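PDB 4ZTK: cell division protein FtsI/penicillin binding protein 2 from Legionella pneumophila subsp. pneumophila ATCC 43290, which probably cross-links peptidoglycan strands during septum formation in cell division, as a penicillin-binding D,D-transpeptidase that acts through an active-site serine. Local coordinates for residues A[23-28]-A[58-63]; A[81-86]-A[134-139]; A[191-196]-A[273-278]; A[225-230]-A[242-247]. All coordinates share one frame; numbering follows the deposited sequence.

Interaction 1 (A[23-28]-A[58-63]); sequences RMQQIV and AFAESS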
loop_
_atom_site.group_PDB
_atom_site.type_symbol
_atom_site.label_atom_id
_atom_site.label_comp_id
_atom_site.label_asym_id
_atom_site.label_seq_id
_atom_site.Cartn_x
_atom_site.Cartn_y
_atom_site.Cartn_z
ATOM N N ARG A 23 -18.365 -12.883 5.093
ATOM C CA ARG A 23 -17.962 -13.474 3.818
ATOM C C ARG A 23 -16.539 -13.050 3.439
ATOM O O ARG A 23 -15.723 -13.872 3.009
ATOM C CB ARG A 23 -18.935 -13.079 2.707
ATOM C CG ARG A 23 -18.612 -13.700 1.357
ATOM C CD ARG A 23 -19.018 -12.786 0.208
ATOM N NE ARG A 23 -18.710 -13.372 -1.096
ATOM C CZ ARG A 23 -18.664 -12.684 -2.233
ATOM N NH1 ARG A 23 -18.899 -11.378 -2.231
ATOM N NH2 ARG A 23 -18.376 -13.301 -3.372
HETATM N N MSE A 24 -16.243 -11.763 3.596
HETATM C CA MSE A 24 -14.908 -11.256 3.289
HETATM C C MSE A 24 -13.888 -11.806 4.274
HETATM O O MSE A 24 -12.772 -12.161 3.894
HETATM C CB MSE A 24 -14.876 -9.727 3.317
HETATM C CG MSE A 24 -15.621 -9.045 2.182
HETATM SE SE MSE A 24 -15.015 -9.556 0.395
HETATM C CE MSE A 24 -13.085 -9.618 0.684
ATOM N N GLN A 25 -14.287 -11.879 5.542
ATOM C CA GLN A 25 -13.409 -12.352 6.603
ATOM C C GLN A 25 -12.927 -13.773 6.350
ATOM O O GLN A 25 -11.747 -14.078 6.510
ATOM C CB GLN A 25 -14.119 -12.285 7.954
ATOM C CG GLN A 25 -13.234 -12.663 9.117
ATOM C CD GLN A 25 -12.038 -11.739 9.251
ATOM O OE1 GLN A 25 -12.076 -10.591 8.816
ATOM N NE2 GLN A 25 -10.969 -12.238 9.856
ATOM N N GLN A 26 -13.848 -14.639 5.951
ATOM C CA GLN A 26 -13.519 -16.032 5.692
ATOM C C GLN A 26 -12.568 -16.168 4.502
ATOM O O GLN A 26 -11.653 -16.989 4.521
ATOM C CB GLN A 26 -14.798 -16.835 5.468
ATOM C CG GLN A 26 -14.571 -18.316 5.331
ATOM C CD GLN A 26 -15.793 -19.126 5.713
ATOM O OE1 GLN A 26 -16.304 -19.018 6.831
ATOM N NE2 GLN A 26 -16.272 -19.938 4.782
ATOM N N ILE A 27 -12.785 -15.353 3.476
ATOM C CA ILE A 27 -11.882 -15.305 2.328
ATOM C C ILE A 27 -10.446 -14.966 2.734
ATOM O O ILE A 27 -9.510 -15.687 2.390
ATOM C CB ILE A 27 -12.361 -14.288 1.278
ATOM C CG1 ILE A 27 -13.648 -14.783 0.615
ATOM C CG2 ILE A 27 -11.268 -14.036 0.234
ATOM C CD1 ILE A 27 -14.261 -13.790 -0.360
ATOM N N VAL A 28 -10.265 -13.879 3.475
ATOM C CA VAL A 28 -8.908 -13.452 3.813
ATOM C C VAL A 28 -8.261 -14.413 4.809
ATOM O O VAL A 28 -7.045 -14.603 4.805
ATOM C CB VAL A 28 -8.861 -11.993 4.319
ATOM C CG1 VAL A 28 -9.310 -11.050 3.217
ATOM C CG2 VAL A 28 -9.723 -11.810 5.571
ATOM N N ALA A 58 -12.686 -6.484 6.640
ATOM C CA ALA A 58 -12.057 -7.769 6.914
ATOM C C ALA A 58 -10.602 -7.567 7.313
ATOM O O ALA A 58 -9.925 -6.664 6.812
ATOM C CB ALA A 58 -12.163 -8.693 5.712
ATOM N N PHE A 59 -10.132 -8.418 8.216
ATOM C CA PHE A 59 -8.780 -8.326 8.744
ATOM C C PHE A 59 -8.389 -9.703 9.258
ATOM O O PHE A 59 -9.043 -10.242 10.145
ATOM C CB PHE A 59 -8.743 -7.311 9.890
ATOM C CG PHE A 59 -7.357 -6.986 10.382
ATOM C CD1 PHE A 59 -6.661 -7.872 11.190
ATOM C CD2 PHE A 59 -6.763 -5.780 10.055
ATOM C CE1 PHE A 59 -5.392 -7.569 11.643
ATOM C CE2 PHE A 59 -5.491 -5.470 10.507
ATOM C CZ PHE A 59 -4.805 -6.366 11.302
ATOM N N ALA A 60 -7.333 -10.282 8.700
ATOM C CA ALA A 60 -6.837 -11.560 9.201
ATOM C C ALA A 60 -5.319 -11.620 9.171
ATOM O O ALA A 60 -4.682 -11.080 8.264
ATOM C CB ALA A 60 -7.424 -12.717 8.411
ATOM N N GLU A 61 -4.746 -12.278 10.170
ATOM C CA GLU A 61 -3.303 -12.473 10.222
ATOM C C GLU A 61 -2.959 -13.902 10.625
ATOM O O GLU A 61 -3.759 -14.590 11.256
ATOM C CB GLU A 61 -2.649 -11.469 11.181
ATOM C CG GLU A 61 -3.078 -11.612 12.634
ATOM C CD GLU A 61 -2.524 -10.508 13.525
ATOM O OE1 GLU A 61 -3.228 -10.100 14.476
ATOM O OE2 GLU A 61 -1.388 -10.050 13.281
ATOM N N SER A 62 -1.766 -14.339 10.246
ATOM C CA SER A 62 -1.269 -15.660 10.597
ATOM C C SER A 62 0.211 -15.544 10.924
ATOM O O SER A 62 0.957 -14.890 10.191
ATOM C CB SER A 62 -1.469 -16.630 9.432
ATOM O OG SER A 62 -1.070 -17.945 9.782
ATOM N N SER A 63 0.628 -16.160 12.029
ATOM C CA SER A 63 2.026 -16.112 12.465
ATOM C C SER A 63 2.519 -17.505 12.819
ATOM O O SER A 63 1.808 -18.265 13.474
ATOM C CB SER A 63 2.184 -15.194 13.677
ATOM O OG SER A 63 1.866 -13.853 13.347
#
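At the outer edge of the five-stranded antiparallel sheet, where helix 22-38 runs beside strand 56-63, the amide of Q25 reads the backbone of F59 at both ends. Its OE1 takes the N-H of F59 (F59 N to Q25 OE1, 3.0 Å); the bond is nearly straight at 168° and lies in the amide's carbonyl plane, on a lone pair. Its NE2 gives to the carbonyl (Q25 NE2 to F59 O, 2.8 Å), meeting that oxygen from above the peptide's carbonyl plane although F59 O lies close to the plane of the side-chain amide. A bend at chi2 (61°) turns the carboxamide out of the helix toward the strand, and E29 OE2, one turn on, accepts from NE2 as well, so the F59 bonds and E29 together hold the amide's rotation. Strand 56-63 is the outermost strand next to 43-49 in the transpeptidase fold, and Q25 thus satisfies backbone groups of F59 that no further strand of the chain pairs with. Next to these bonds A58 and A60 turn their methyls toward the helix. V28 CG2 lies 3.8 Å from A60 CB and 4.0 Å from A58 CB, while M24 CB approaches A58 CB to 3.8 Å. Small side chains let the two axes come within 7.2 Å at a crossing of 24°, and V28 continues onto I46 and I48 of strand 43-49 and V306 of helix 295-310.

Interaction 2 (A[81-86]-A[134-139]); sequences TIKPFI and SINVCL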
loop_
_atom_site.group_PDB
_atom_site.type_symbol
_atom_site.label_atom_id
_atom_site.label_comp_id
_atom_site.label_asym_id
_atom_site.label_seq_id
_atom_site.Cartn_x
_atom_site.Cartn_y
_atom_site.Cartn_z
ATOM N N THR A 81 4.984 1.919 -1.133
ATOM C CA THR A 81 3.539 2.150 -1.216
ATOM C C THR A 81 3.189 3.616 -0.918
ATOM O O THR A 81 2.054 4.034 -1.131
ATOM C CB THR A 81 2.708 1.198 -0.304
ATOM O OG1 THR A 81 3.035 1.428 1.075
ATOM C CG2 THR A 81 2.974 -0.261 -0.665
ATOM N N ILE A 82 4.168 4.392 -0.450
ATOM C CA ILE A 82 3.983 5.838 -0.277
ATOM C C ILE A 82 4.039 6.579 -1.615
ATOM O O ILE A 82 3.485 7.666 -1.749
ATOM C CB ILE A 82 5.048 6.459 0.664
ATOM C CG1 ILE A 82 4.618 7.848 1.141
ATOM C CG2 ILE A 82 6.406 6.591 -0.035
ATOM C CD1 ILE A 82 3.356 7.853 1.908
ATOM N N LYS A 83 4.716 5.987 -2.598
ATOM C CA LYS A 83 5.017 6.667 -3.861
ATOM C C LYS A 83 3.819 7.295 -4.592
ATOM O O LYS A 83 3.934 8.415 -5.089
ATOM C CB LYS A 83 5.823 5.755 -4.804
ATOM C CG LYS A 83 7.299 5.603 -4.414
ATOM C CD LYS A 83 8.027 4.621 -5.331
ATOM C CE LYS A 83 9.548 4.741 -5.200
ATOM N NZ LYS A 83 10.037 4.450 -3.822
ATOM N N PRO A 84 2.672 6.582 -4.670
ATOM C CA PRO A 84 1.502 7.202 -5.309
ATOM C C PRO A 84 1.080 8.522 -4.669
ATOM O O PRO A 84 0.605 9.412 -5.379
ATOM C CB PRO A 84 0.398 6.159 -5.101
ATOM C CG PRO A 84 1.123 4.864 -5.065
ATOM C CD PRO A 84 2.422 5.162 -4.348
ATOM N N PHE A 85 1.256 8.648 -3.357
ATOM C CA PHE A 85 0.861 9.864 -2.647
ATOM C C PHE A 85 1.860 11.002 -2.860
ATOM O O PHE A 85 1.470 12.171 -2.944
ATOM C CB PHE A 85 0.653 9.570 -1.160
ATOM C CG PHE A 85 -0.355 8.479 -0.905
ATOM C CD1 PHE A 85 -1.709 8.772 -0.843
ATOM C CD2 PHE A 85 0.049 7.161 -0.750
ATOM C CE1 PHE A 85 -2.645 7.768 -0.618
ATOM C CE2 PHE A 85 -0.880 6.150 -0.525
ATOM C CZ PHE A 85 -2.235 6.460 -0.459
ATOM N N ILE A 86 3.142 10.657 -2.947
ATOM C CA ILE A 86 4.170 11.626 -3.316
ATOM C C ILE A 86 3.844 12.196 -4.690
ATOM O O ILE A 86 3.854 13.406 -4.890
ATOM C CB ILE A 86 5.571 10.983 -3.367
ATOM C CG1 ILE A 86 6.022 10.544 -1.975
ATOM C CG2 ILE A 86 6.587 11.945 -3.969
ATOM C CD1 ILE A 86 6.248 11.688 -1.011
ATOM N N SER A 134 8.683 1.557 -10.097
ATOM C CA SER A 134 9.068 1.922 -8.734
ATOM C C SER A 134 10.508 2.438 -8.665
ATOM O O SER A 134 11.334 1.920 -7.913
ATOM C CB SER A 134 8.860 0.746 -7.776
ATOM O OG SER A 134 8.717 1.199 -6.446
ATOM N N ILE A 135 10.790 3.473 -9.448
ATOM C CA ILE A 135 12.137 4.025 -9.559
ATOM C C ILE A 135 12.404 5.059 -8.464
ATOM O O ILE A 135 11.863 6.166 -8.492
ATOM C CB ILE A 135 12.357 4.650 -10.948
ATOM C CG1 ILE A 135 12.039 3.617 -12.032
ATOM C CG2 ILE A 135 13.794 5.169 -11.090
ATOM C CD1 ILE A 135 12.407 4.056 -13.430
ATOM N N ASN A 136 13.238 4.675 -7.500
ATOM C CA ASN A 136 13.492 5.481 -6.310
ATOM C C ASN A 136 14.035 6.882 -6.592
ATOM O O ASN A 136 13.506 7.868 -6.083
ATOM C CB ASN A 136 14.438 4.744 -5.355
ATOM C CG ASN A 136 13.780 3.546 -4.685
ATOM O OD1 ASN A 136 12.556 3.444 -4.633
ATOM N ND2 ASN A 136 14.598 2.638 -4.162
ATOM N N VAL A 137 15.093 6.966 -7.392
ATOM C CA VAL A 137 15.741 8.252 -7.650
ATOM C C VAL A 137 14.759 9.264 -8.246
ATOM O O VAL A 137 14.777 10.436 -7.882
ATOM C CB VAL A 137 17.001 8.097 -8.537
ATOM C CG1 VAL A 137 17.526 9.458 -8.986
ATOM C CG2 VAL A 137 18.081 7.342 -7.780
ATOM N N CYS A 138 13.873 8.799 -9.123
ATOM C CA CYS A 138 12.890 9.686 -9.742
ATOM C C CYS A 138 11.860 10.213 -8.749
ATOM O O CYS A 138 11.583 11.413 -8.723
ATOM C CB CYS A 138 12.189 9.010 -10.924
ATOM S SG CYS A 138 13.285 8.684 -12.338
ATOM N N LEU A 139 11.285 9.327 -7.942
ATOM C CA LEU A 139 10.302 9.757 -6.954
ATOM C C LEU A 139 10.928 10.670 -5.904
ATOM O O LEU A 139 10.283 11.604 -5.412
ATOM C CB LEU A 139 9.612 8.563 -6.287
ATOM C CG LEU A 139 8.281 8.137 -6.913
ATOM C CD1 LEU A 139 7.255 9.260 -6.818
ATOM C CD2 LEU A 139 8.478 7.713 -8.357
#
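K83 and N136 join what are probably two signature motifs of the penicillin-binding transpeptidase active site: K83 fits the end of an SxxK sequence that starts at S80, and S134 to N136 fit the SxN sequence. K83 NZ gives a hydrogen bond of 2.8 Å to N136 OD1, with the donor tilted 25° from the carbonyl plane. The lysine runs straight out from its helix and turns only at its last torsion (chi4 61°), bringing NZ to OD1; the two side chains cross at about a right angle. NZ also bonds S80 OG, the probable nucleophile, so N136 and S80 together fix where the amine sits. S134 stands beside the aliphatic part of the same chain, its OG 3.7 Å from K83 CD; that hydroxyl is hydrogen-bonded to K248 NZ, of a probable KTG motif, and to a bound sulfonate (NHE), probably from the crystallisation liquor. S134 has positive phi and closes a Schellman motif at the end of helix 127-133, while I135 is the N-cap residue of helix 136-146. Behind the polar groups, L139 backs the lysine and the helix, with I86 CG2 4.0 Å from L139 CD1 and K83 CG 3.7 Å from L139 CG.

Interaction 3 (A[191-196]-A[273-278]); sequences SLIKSY and RYVLLV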
loop_
_atom_site.group_PDB
_atom_site.type_symbol
_atom_site.label_atom_id
_atom_site.label_comp_id
_atom_site.label_asym_id
_atom_site.label_seq_id
_atom_site.Cartn_x
_atom_site.Cartn_y
_atom_site.Cartn_z
ATOM N N SER A 191 -4.083 2.457 9.079
ATOM C CA SER A 191 -3.882 3.809 8.568
ATOM C C SER A 191 -3.492 3.764 7.095
ATOM O O SER A 191 -3.930 4.596 6.303
ATOM C CB SER A 191 -2.837 4.571 9.390
ATOM O OG SER A 191 -1.518 4.155 9.074
ATOM N N LEU A 192 -2.686 2.773 6.724
ATOM C CA LEU A 192 -2.216 2.666 5.347
ATOM C C LEU A 192 -3.350 2.342 4.372
ATOM O O LEU A 192 -3.459 2.958 3.308
ATOM C CB LEU A 192 -1.084 1.640 5.226
ATOM C CG LEU A 192 -0.427 1.543 3.843
ATOM C CD1 LEU A 192 0.101 2.909 3.371
ATOM C CD2 LEU A 192 0.691 0.498 3.833
ATOM N N ILE A 193 -4.204 1.388 4.734
ATOM C CA ILE A 193 -5.301 1.019 3.849
ATOM C C ILE A 193 -6.333 2.148 3.762
ATOM O O ILE A 193 -6.989 2.329 2.731
ATOM C CB ILE A 193 -5.954 -0.339 4.245
ATOM C CG1 ILE A 193 -6.817 -0.877 3.097
ATOM C CG2 ILE A 193 -6.761 -0.212 5.535
ATOM C CD1 ILE A 193 -7.406 -2.266 3.351
ATOM N N LYS A 194 -6.458 2.927 4.832
ATOM C CA LYS A 194 -7.372 4.064 4.811
ATOM C C LYS A 194 -6.863 5.152 3.865
ATOM O O LYS A 194 -7.651 5.824 3.197
ATOM C CB LYS A 194 -7.607 4.618 6.223
ATOM C CG LYS A 194 -8.576 3.776 7.056
ATOM C CD LYS A 194 -8.739 4.332 8.465
ATOM C CE LYS A 194 -9.717 3.496 9.283
ATOM N NZ LYS A 194 -11.134 3.669 8.846
ATOM N N SER A 195 -5.544 5.311 3.801
ATOM C CA SER A 195 -4.946 6.243 2.854
ATOM C C SER A 195 -5.228 5.803 1.419
ATOM O O SER A 195 -5.576 6.620 0.566
ATOM C CB SER A 195 -3.442 6.370 3.098
ATOM O OG SER A 195 -3.203 6.921 4.385
ATOM N N TYR A 196 -5.086 4.509 1.151
ATOM C CA TYR A 196 -5.420 3.996 -0.173
ATOM C C TYR A 196 -6.923 4.098 -0.461
ATOM O O TYR A 196 -7.332 4.276 -1.609
ATOM C CB TYR A 196 -4.893 2.570 -0.372
ATOM C CG TYR A 196 -3.490 2.577 -0.925
ATOM C CD1 TYR A 196 -2.393 2.660 -0.084
ATOM C CD2 TYR A 196 -3.266 2.546 -2.291
ATOM C CE1 TYR A 196 -1.104 2.693 -0.591
ATOM C CE2 TYR A 196 -1.988 2.582 -2.808
ATOM C CZ TYR A 196 -0.912 2.659 -1.952
ATOM O OH TYR A 196 0.363 2.695 -2.460
ATOM N N ARG A 273 -14.678 -1.477 -5.543
ATOM C CA ARG A 273 -15.591 -2.162 -4.647
ATOM C C ARG A 273 -14.857 -2.515 -3.359
ATOM O O ARG A 273 -15.454 -2.536 -2.282
ATOM C CB ARG A 273 -16.137 -3.424 -5.317
ATOM C CG ARG A 273 -17.304 -4.068 -4.591
ATOM C CD ARG A 273 -18.520 -4.161 -5.498
ATOM N NE ARG A 273 -18.211 -4.813 -6.767
ATOM C CZ ARG A 273 -18.307 -6.122 -6.979
ATOM N NH1 ARG A 273 -18.008 -6.627 -8.168
ATOM N NH2 ARG A 273 -18.700 -6.926 -6.001
ATOM N N TYR A 274 -13.558 -2.786 -3.472
ATOM C CA TYR A 274 -12.760 -3.178 -2.318
ATOM C C TYR A 274 -11.394 -2.514 -2.338
ATOM O O TYR A 274 -10.789 -2.348 -3.391
ATOM C CB TYR A 274 -12.579 -4.700 -2.270
ATOM C CG TYR A 274 -13.870 -5.479 -2.322
ATOM C CD1 TYR A 274 -14.689 -5.575 -1.210
ATOM C CD2 TYR A 274 -14.269 -6.118 -3.488
ATOM C CE1 TYR A 274 -15.879 -6.287 -1.254
ATOM C CE2 TYR A 274 -15.449 -6.831 -3.544
ATOM C CZ TYR A 274 -16.252 -6.914 -2.423
ATOM O OH TYR A 274 -17.431 -7.621 -2.478
ATOM N N VAL A 275 -10.913 -2.138 -1.161
ATOM C CA VAL A 275 -9.533 -1.723 -1.001
ATOM C C VAL A 275 -8.845 -2.862 -0.273
ATOM O O VAL A 275 -9.388 -3.399 0.694
ATOM C CB VAL A 275 -9.415 -0.436 -0.164
ATOM C CG1 VAL A 275 -7.986 0.094 -0.212
ATOM C CG2 VAL A 275 -10.405 0.618 -0.651
ATOM N N LEU A 276 -7.663 -3.248 -0.742
ATOM C CA LEU A 276 -6.951 -4.368 -0.138
ATOM C C LEU A 276 -5.512 -4.000 0.167
ATOM O O LEU A 276 -4.880 -3.258 -0.583
ATOM C CB LEU A 276 -6.953 -5.591 -1.061
ATOM C CG LEU A 276 -8.265 -6.143 -1.613
ATOM C CD1 LEU A 276 -8.734 -5.352 -2.825
ATOM C CD2 LEU A 276 -8.083 -7.602 -1.969
ATOM N N LEU A 277 -5.004 -4.546 1.266
ATOM C CA LEU A 277 -3.609 -4.403 1.650
ATOM C C LEU A 277 -3.110 -5.761 2.113
ATOM O O LEU A 277 -3.732 -6.408 2.967
ATOM C CB LEU A 277 -3.459 -3.370 2.767
ATOM C CG LEU A 277 -2.058 -3.195 3.367
ATOM C CD1 LEU A 277 -1.027 -2.890 2.286
ATOM C CD2 LEU A 277 -2.053 -2.095 4.428
ATOM N N VAL A 278 -2.002 -6.202 1.531
ATOM C CA VAL A 278 -1.384 -7.469 1.898
ATOM C C VAL A 278 0.041 -7.209 2.359
ATOM O O VAL A 278 0.801 -6.516 1.678
ATOM C CB VAL A 278 -1.333 -8.442 0.700
ATOM C CG1 VAL A 278 -0.568 -9.697 1.069
ATOM C CG2 VAL A 278 -2.735 -8.789 0.223
#
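No hydrogen bond joins 191-196 to 273-278, and the end of I193 rests on backbone as much as on side chains: I193 CD1 lies 3.5 Å from V275 O and 3.9 Å from L277 N. Its CG1 stands anti to the backbone N (chi1 -164°) and the chain goes on extended, so the methyl reaches across to the strand between V275 and L277. I193 CG1 meets V275 CG1 at 3.6 Å, the two side chains sliding past each other in opposite directions, and its CD1 comes to 4.1 Å from L277 CB. L192 meets L277 with the two chains at about a right angle, methyl against methyl (L192 CD2 to L277 CD2, 3.8 Å), and Y196 adds its CB, 4.0 Å from V275 CG1. The ring of Y196 serves elsewhere, its OH bonded to T81 O, within the probable SxxK motif. Segment 191-196 runs at 142° to strand segment 274-278, in the middle of the sheet, with V275 and L277 facing the helix and A47, A49 and A264 of the adjoining strands filling in around them; L276, between the two, points to the other face of the sheet, onto helix 295-310.

Interaction 4 (A[225-230]-A[242-247]); sequences MLENAV and GVSVAG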
loop_
_atom_site.group_PDB
_atom_site.type_symbol
_atom_site.label_atom_id
_atom_site.label_comp_id
_atom_site.label_asym_id
_atom_site.label_seq_id
_atom_site.Cartn_x
_atom_site.Cartn_y
_atom_site.Cartn_z
HETATM N N MSE A 225 -1.982 5.682 -13.336
HETATM C CA MSE A 225 -0.633 5.261 -12.975
HETATM C C MSE A 225 -0.635 3.969 -12.171
HETATM O O MSE A 225 0.235 3.117 -12.353
HETATM C CB MSE A 225 0.085 6.363 -12.192
HETATM C CG MSE A 225 0.480 7.565 -13.039
HETATM SE SE MSE A 225 1.555 8.862 -12.046
HETATM C CE MSE A 225 1.886 10.134 -13.490
ATOM N N LEU A 226 -1.611 3.825 -11.282
ATOM C CA LEU A 226 -1.723 2.610 -10.481
ATOM C C LEU A 226 -2.196 1.400 -11.296
ATOM O O LEU A 226 -1.801 0.272 -11.015
ATOM C CB LEU A 226 -2.643 2.840 -9.292
ATOM C CG LEU A 226 -2.021 3.672 -8.178
ATOM C CD1 LEU A 226 -3.036 3.922 -7.073
ATOM C CD2 LEU A 226 -0.791 2.963 -7.633
ATOM N N GLU A 227 -3.049 1.633 -12.290
ATOM C CA GLU A 227 -3.457 0.567 -13.207
ATOM C C GLU A 227 -2.275 0.129 -14.059
ATOM O O GLU A 227 -2.074 -1.062 -14.309
ATOM C CB GLU A 227 -4.579 1.040 -14.134
ATOM C CG GLU A 227 -5.943 1.104 -13.500
ATOM C CD GLU A 227 -7.045 1.335 -14.523
ATOM O OE1 GLU A 227 -7.829 2.292 -14.350
ATOM O OE2 GLU A 227 -7.127 0.557 -15.499
ATOM N N ASN A 228 -1.503 1.110 -14.511
ATOM C CA ASN A 228 -0.332 0.852 -15.330
ATOM C C ASN A 228 0.773 0.164 -14.542
ATOM O O ASN A 228 1.523 -0.647 -15.088
ATOM C CB ASN A 228 0.187 2.155 -15.931
ATOM C CG ASN A 228 1.303 1.928 -16.920
ATOM O OD1 ASN A 228 1.107 1.285 -17.950
ATOM N ND2 ASN A 228 2.482 2.458 -16.616
ATOM N N ALA A 229 0.870 0.488 -13.255
ATOM C CA ALA A 229 1.829 -0.175 -12.370
ATOM C C ALA A 229 1.539 -1.673 -12.250
ATOM O O ALA A 229 2.434 -2.466 -11.963
ATOM C CB ALA A 229 1.818 0.474 -10.996
ATOM N N VAL A 230 0.282 -2.054 -12.459
ATOM C CA VAL A 230 -0.108 -3.456 -12.383
ATOM C C VAL A 230 0.021 -4.155 -13.740
ATOM O O VAL A 230 0.646 -5.200 -13.842
ATOM C CB VAL A 230 -1.539 -3.630 -11.832
ATOM C CG1 VAL A 230 -2.009 -5.080 -12.011
ATOM C CG2 VAL A 230 -1.596 -3.228 -10.351
ATOM N N GLY A 242 -9.971 -8.822 -17.681
ATOM C CA GLY A 242 -11.328 -8.309 -17.718
ATOM C C GLY A 242 -11.691 -7.468 -16.509
ATOM O O GLY A 242 -12.807 -6.958 -16.412
ATOM N N VAL A 243 -10.753 -7.336 -15.577
ATOM C CA VAL A 243 -10.975 -6.533 -14.378
ATOM C C VAL A 243 -9.779 -5.617 -14.138
ATOM O O VAL A 243 -8.674 -6.085 -13.868
ATOM C CB VAL A 243 -11.194 -7.416 -13.133
ATOM C CG1 VAL A 243 -11.543 -6.557 -11.939
ATOM C CG2 VAL A 243 -12.294 -8.449 -13.383
ATOM N N SER A 244 -9.992 -4.311 -14.246
ATOM C CA SER A 244 -8.898 -3.366 -14.056
ATOM C C SER A 244 -8.484 -3.306 -12.588
ATOM O O SER A 244 -9.313 -3.112 -11.698
ATOM C CB SER A 244 -9.268 -1.977 -14.576
ATOM O OG SER A 244 -10.338 -1.426 -13.834
ATOM N N VAL A 245 -7.193 -3.492 -12.345
ATOM C CA VAL A 245 -6.666 -3.506 -10.989
ATOM C C VAL A 245 -5.675 -2.363 -10.806
ATOM O O VAL A 245 -4.782 -2.160 -11.633
ATOM C CB VAL A 245 -5.956 -4.843 -10.678
ATOM C CG1 VAL A 245 -5.486 -4.871 -9.243
ATOM C CG2 VAL A 245 -6.882 -6.022 -10.960
ATOM N N ALA A 246 -5.846 -1.612 -9.723
ATOM C CA ALA A 246 -4.923 -0.539 -9.374
ATOM C C ALA A 246 -4.169 -0.959 -8.127
ATOM O O ALA A 246 -4.782 -1.387 -7.151
ATOM C CB ALA A 246 -5.687 0.744 -9.112
ATOM N N GLY A 247 -2.845 -0.848 -8.151
ATOM C CA GLY A 247 -2.061 -1.217 -6.989
ATOM C C GLY A 247 -0.592 -0.848 -7.030
ATOM O O GLY A 247 -0.039 -0.529 -8.085
#
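The torsions of two residues of helix 216-231 bring their side chains against G247. In L226 the CG stands opposite the carbonyl carbon and beside the backbone N (chi1 -75°), which with chi2 extended carries CD2 to 3.6 Å from G247 O; in V230 CG1 lies opposite the backbone N (chi1 169°), and the other methyl, CG2, settles 3.5 Å from G247 N. Alongside them, G247 N gives its hydrogen to L226 O at 3.2 Å and 168°, entering from well above the carbonyl plane and not along a lone pair. The same oxygen accepts a weak helical bond from V230 N. This lies at the start of strand 246-253, an outermost strand of the sheet. A246 is paired on its inner side with Y266 of strand 259-267, and G247 immediately precedes K248, the lysine of a probable KTG motif, so the helix grips the strand just ahead of a probable active-site residue. G247 meets the helix with its backbone, its O also lying 3.6 Å from A229 CB. One residue before A246, V245 O receives a CA-H...O contact from E227 CA (3.4 Å) and lies 3.6 Å from V230 CB. L226 CB meets A246 CB at 3.7 Å, while V230 and V245 cross at about a right angle, CG1 of the first against CB of the second. Farther out, the extended E227 chain carries OE2 to 3.4 Å from S244 CB; the hydroxyl of S244 is instead weakly bonded to A269 N.

In the fold
From the N terminus, interaction 1 closes first, tying helix 22-38 to edge strand 56-63 of the sheet. The chain then enters helix 83-92, and interaction 2 follows in series, joining it across the probable active site to the helix that starts at 136. Interaction 3 closes the long loop from helix 189-200 back to central strand 274-281, and interaction 4, helix 216-231 against the opposite edge strand, is nested inside it. Interactions 1, 3 and 4 thus reach the same sheet. M24 touches Y274 between interactions 1 and 3, F85 packs against S195 and Y196 between 2 and 3, and P84 packs on L226 between 2 and 4.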